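Local coordinates for protein peroxiredoxin (Clostridioides difficile, PDB 6TSB) that serves as a spore coat protein that probably reduces peroxides through its peroxiredoxin part and hydrolyses chitin through the family 18 glycoside hydrolase domain held in this chain, at residues A[239-242]-A[243-247]; A[183-187]-A[188-192]. All blocks are in the same frame, centred on the assembly; numbering follows the deposited sequence.

How the interactions relate
Both contacts are local, each made within one short run of chain in the family 18 glycoside hydrolase domain, and their centres lie about 11 Å apart. Interaction 1 stays inside helix 237-246; interaction 2 runs from helix 183-188 into the loop before helix 192-195. Charge marks the outer side of the first, where an arginine and a glutamate pair beside the second subunit, whereas the second turns on a buried tyrosine ring and a backbone carbonyl with two donors. The two meet directly: Ile186 CD1 packs 3.4 Å from Asn243 CB, and Ala247 CB lies 3.6 Å from Ile186 CG2. Tyr185, Ile192 and Leu244 are buried, Ile186 and Ala247 partly so; each contact also carries exposed residues.

Interaction 1: residues A[239-242]-A[243-247]; sequences AMVR and NLENA
Arg242 and Glu245, three residues apart on the last turns of alpha-helix 237-246, form an i, i+3 salt bridge on one side of the helix. The helix belongs to the TIM-barrel fold of family 18 glycoside hydrolases and leads toward strand 254-264. The two side chains run side by side in the same direction. Arg242 bends at chi2 (-45°), while the glutamate continues extended beyond CG, and this brings NH1 of Arg242 to 3.1 Å from OE1 of Glu245. The bond uses the syn lone pair of OE1, and guanidinium and carboxylate planes are turned 28° from each other. One direct N-H...O bond joins the two groups, and a water adds a second link, donating to Glu245 OE2 and weakly accepting from Arg242 NH1. Beneath the charged end, the carboxylate carbon CD of Glu245 lies 3.9 Å from CG1 of Val241, the methyl that stands anti to its own backbone N. Leu326 of the second subunit packs on Val241 and Glu245, and Tyr320 of that subunit packs on Arg242, which places the bridge beside the second subunit of this assembly.

On another side of the helix, Asn243 packs against Arg183 and Ile186 of helix 183-188, and its ND2 is hydrogen-bonded to the carbonyl oxygen of Gly181, just before that helix. Leu244 points to the interior, against Phe202 of strand 201-204 and Ile192, and its CG lies 3.3 Å from Met240 O. Backbone bonds run along the helix beneath these side chains: Leu244 N donates to Met240 O at 3.0 Å, and Glu245 N to Val241 O. One residue on, Asn246 N donates to Arg242 O at 3.0 Å with an N-H...O angle of 154°.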
# COMPACT_ATOMS: atom_id res chain seq x y z
N ALA A 239 -5.72 18.32 -16.77
CA ALA A 239 -6.43 18.92 -17.92
C ALA A 239 -7.25 20.16 -17.49
O ALA A 239 -7.43 21.08 -18.32
CB ALA A 239 -7.28 17.87 -18.60
N MET A 240 -7.75 20.21 -16.24
CA MET A 240 -8.55 21.36 -15.73
C MET A 240 -7.61 22.50 -15.42
O MET A 240 -7.91 23.66 -15.82
CB MET A 240 -9.37 21.01 -14.49
CG MET A 240 -10.57 20.22 -14.85
SD MET A 240 -11.75 20.12 -13.50
CE MET A 240 -12.94 19.06 -14.31
N VAL A 241 -6.46 22.20 -14.84
CA VAL A 241 -5.44 23.25 -14.58
C VAL A 241 -4.92 23.82 -15.92
O VAL A 241 -4.76 25.04 -16.02
CB VAL A 241 -4.29 22.71 -13.74
CG1 VAL A 241 -3.30 23.81 -13.43
CG2 VAL A 241 -4.82 22.05 -12.48
N ARG A 242 -4.65 22.96 -16.90
CA ARG A 242 -4.10 23.41 -18.21
C ARG A 242 -5.18 24.20 -18.97
O ARG A 242 -4.83 25.26 -19.50
CB ARG A 242 -3.60 22.22 -19.05
CG ARG A 242 -2.43 21.46 -18.43
CD ARG A 242 -1.31 22.33 -17.87
NE ARG A 242 -0.29 21.49 -17.26
CZ ARG A 242 0.71 21.91 -16.51
NH1 ARG A 242 0.84 23.21 -16.24
NH2 ARG A 242 1.57 21.03 -16.01
N ASN A 243 -6.42 23.69 -19.02
CA ASN A 243 -7.56 24.39 -19.65
C ASN A 243 -7.70 25.80 -19.06
O ASN A 243 -7.78 26.78 -19.86
CB ASN A 243 -8.84 23.58 -19.50
CG ASN A 243 -8.87 22.35 -20.36
OD1 ASN A 243 -8.09 22.20 -21.31
ND2 ASN A 243 -9.81 21.47 -20.07
N LEU A 244 -7.69 25.94 -17.73
CA LEU A 244 -7.81 27.28 -17.09
C LEU A 244 -6.61 28.15 -17.46
O LEU A 244 -6.80 29.37 -17.66
CB LEU A 244 -7.95 27.15 -15.57
CG LEU A 244 -9.28 26.59 -15.08
CD1 LEU A 244 -9.19 26.22 -13.63
CD2 LEU A 244 -10.43 27.56 -15.29
N GLU A 245 -5.41 27.57 -17.52
CA GLU A 245 -4.15 28.35 -17.74
C GLU A 245 -4.13 28.94 -19.16
O GLU A 245 -3.73 30.11 -19.31
CB GLU A 245 -2.92 27.48 -17.49
CG GLU A 245 -2.57 27.35 -16.01
CD GLU A 245 -1.46 26.36 -15.71
OE1 GLU A 245 -1.32 25.38 -16.47
OE2 GLU A 245 -0.75 26.58 -14.73
N ASN A 246 -4.57 28.15 -20.15
CA ASN A 246 -4.56 28.46 -21.60
C ASN A 246 -5.71 29.42 -21.95
O ASN A 246 -5.54 30.16 -22.96
CB ASN A 246 -4.61 27.18 -22.43
CG ASN A 246 -3.30 26.43 -22.39
OD1 ASN A 246 -2.25 27.05 -22.26
ND2 ASN A 246 -3.37 25.12 -22.48
N ALA A 247 -6.82 29.40 -21.17
CA ALA A 247 -7.94 30.38 -21.24
C ALA A 247 -7.60 31.68 -20.49
O ALA A 247 -8.42 32.62 -20.48
CB ALA A 247 -9.23 29.73 -20.77
O HOH W 1 1.50 25.27 -14.53

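Interaction 2: residues A[183-187]-A[188-192]; sequences RGYIN and SSAEI
The Tyr185 ring has Ser189 CB over one face, a CH-pi contact with the carbon 3.9 Å from the ring centroid and displaced toward the rim. At the ring edge, near its plane, stands Ile192 CD1, 4.1 Å from Tyr185 CE1, while Ala190 CB approaches obliquely, 3.7 Å from that same CE1. With CG anti to the backbone N (chi1 -176°), the ring lies alongside the chain that leaves the helix. Here helix 183-188 ends: Tyr185 O accepts hydrogen bonds from both Ser189 N, above the carbonyl plane, and Ala190 N, nearly in line with the C=O bond (172°), each at 3.1 Å. A water carries the link one step further, donating to Ile186 O and accepting from Ile192 N. Ile186 CG1 also packs 4.0 Å from Ile192 CG1. The Ser189 hydroxyl is bonded to Pro141 O and to a PEG molecule probably from the crystallisation liquor. Within the TIM-barrel fold, this turn follows strand 174-179 and precedes helix 192-195; Phe158 of helix 154-169 packs on Tyr185 and Ala190, and helix 237-246 lies against Ile186 and Ile192.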
# COMPACT_ATOMS: atom_id res chain seq x y z
N ARG A 183 -14.34 21.99 -20.29
CA ARG A 183 -14.52 22.76 -21.55
C ARG A 183 -15.80 23.58 -21.45
O ARG A 183 -15.73 24.78 -21.68
CB ARG A 183 -14.57 21.82 -22.77
CG ARG A 183 -13.26 21.12 -23.11
CD ARG A 183 -12.23 21.87 -23.96
NE ARG A 183 -10.95 21.16 -23.99
CZ ARG A 183 -10.70 20.02 -24.65
NH1 ARG A 183 -11.63 19.44 -25.37
NH2 ARG A 183 -9.50 19.48 -24.58
N GLY A 184 -16.92 22.92 -21.13
CA GLY A 184 -18.23 23.55 -20.87
C GLY A 184 -18.12 24.78 -19.99
O GLY A 184 -18.77 25.78 -20.34
N TYR A 185 -17.37 24.73 -18.88
CA TYR A 185 -17.26 25.85 -17.91
C TYR A 185 -16.47 26.99 -18.58
O TYR A 185 -16.83 28.18 -18.41
CB TYR A 185 -16.66 25.42 -16.55
CG TYR A 185 -16.62 26.51 -15.50
CD1 TYR A 185 -15.61 27.46 -15.51
CD2 TYR A 185 -17.59 26.63 -14.52
CE1 TYR A 185 -15.58 28.50 -14.59
CE2 TYR A 185 -17.57 27.66 -13.57
CZ TYR A 185 -16.57 28.60 -13.63
OH TYR A 185 -16.52 29.63 -12.75
N ILE A 186 -15.43 26.68 -19.34
CA ILE A 186 -14.57 27.75 -19.91
C ILE A 186 -15.32 28.51 -21.01
O ILE A 186 -15.11 29.75 -21.10
CB ILE A 186 -13.22 27.20 -20.37
CG1 ILE A 186 -12.39 26.83 -19.14
CG2 ILE A 186 -12.49 28.21 -21.27
CD1 ILE A 186 -11.61 25.58 -19.31
N ASN A 187 -16.17 27.82 -21.76
CA ASN A 187 -16.89 28.36 -22.96
C ASN A 187 -18.29 28.89 -22.61
O ASN A 187 -18.74 29.76 -23.35
CB ASN A 187 -17.01 27.30 -24.07
CG ASN A 187 -15.67 26.82 -24.59
OD1 ASN A 187 -14.69 27.58 -24.68
ND2 ASN A 187 -15.60 25.54 -24.89
N SER A 188 -18.97 28.36 -21.58
CA SER A 188 -20.41 28.59 -21.31
C SER A 188 -20.71 29.12 -19.90
O SER A 188 -21.90 29.45 -19.65
CB SER A 188 -21.19 27.33 -21.52
OG SER A 188 -20.99 26.87 -22.84
N SER A 189 -19.74 29.18 -18.98
CA SER A 189 -19.97 29.63 -17.58
C SER A 189 -19.18 30.89 -17.28
O SER A 189 -19.76 31.82 -16.77
CB SER A 189 -19.71 28.54 -16.58
OG SER A 189 -20.61 27.48 -16.80
N ALA A 190 -17.90 30.97 -17.62
CA ALA A 190 -17.09 32.12 -17.21
C ALA A 190 -16.12 32.54 -18.32
O ALA A 190 -15.72 31.71 -19.15
CB ALA A 190 -16.37 31.81 -15.93
N GLU A 191 -15.81 33.83 -18.29
CA GLU A 191 -14.83 34.51 -19.15
C GLU A 191 -13.56 34.48 -18.33
O GLU A 191 -13.30 35.46 -17.63
CB GLU A 191 -15.25 35.95 -19.50
CG GLU A 191 -16.57 36.08 -20.26
CD GLU A 191 -16.91 37.53 -20.63
OE1 GLU A 191 -17.03 38.39 -19.71
OE2 GLU A 191 -17.00 37.82 -21.85
N ILE A 192 -12.83 33.36 -18.39
CA ILE A 192 -11.63 33.13 -17.53
C ILE A 192 -10.70 34.32 -17.64
O ILE A 192 -10.20 34.79 -16.60
CB ILE A 192 -10.89 31.84 -17.91
CG1 ILE A 192 -11.80 30.60 -17.84
CG2 ILE A 192 -9.62 31.69 -17.07
CD1 ILE A 192 -12.56 30.46 -16.53
O HOH W 2 -13.35 31.70 -20.95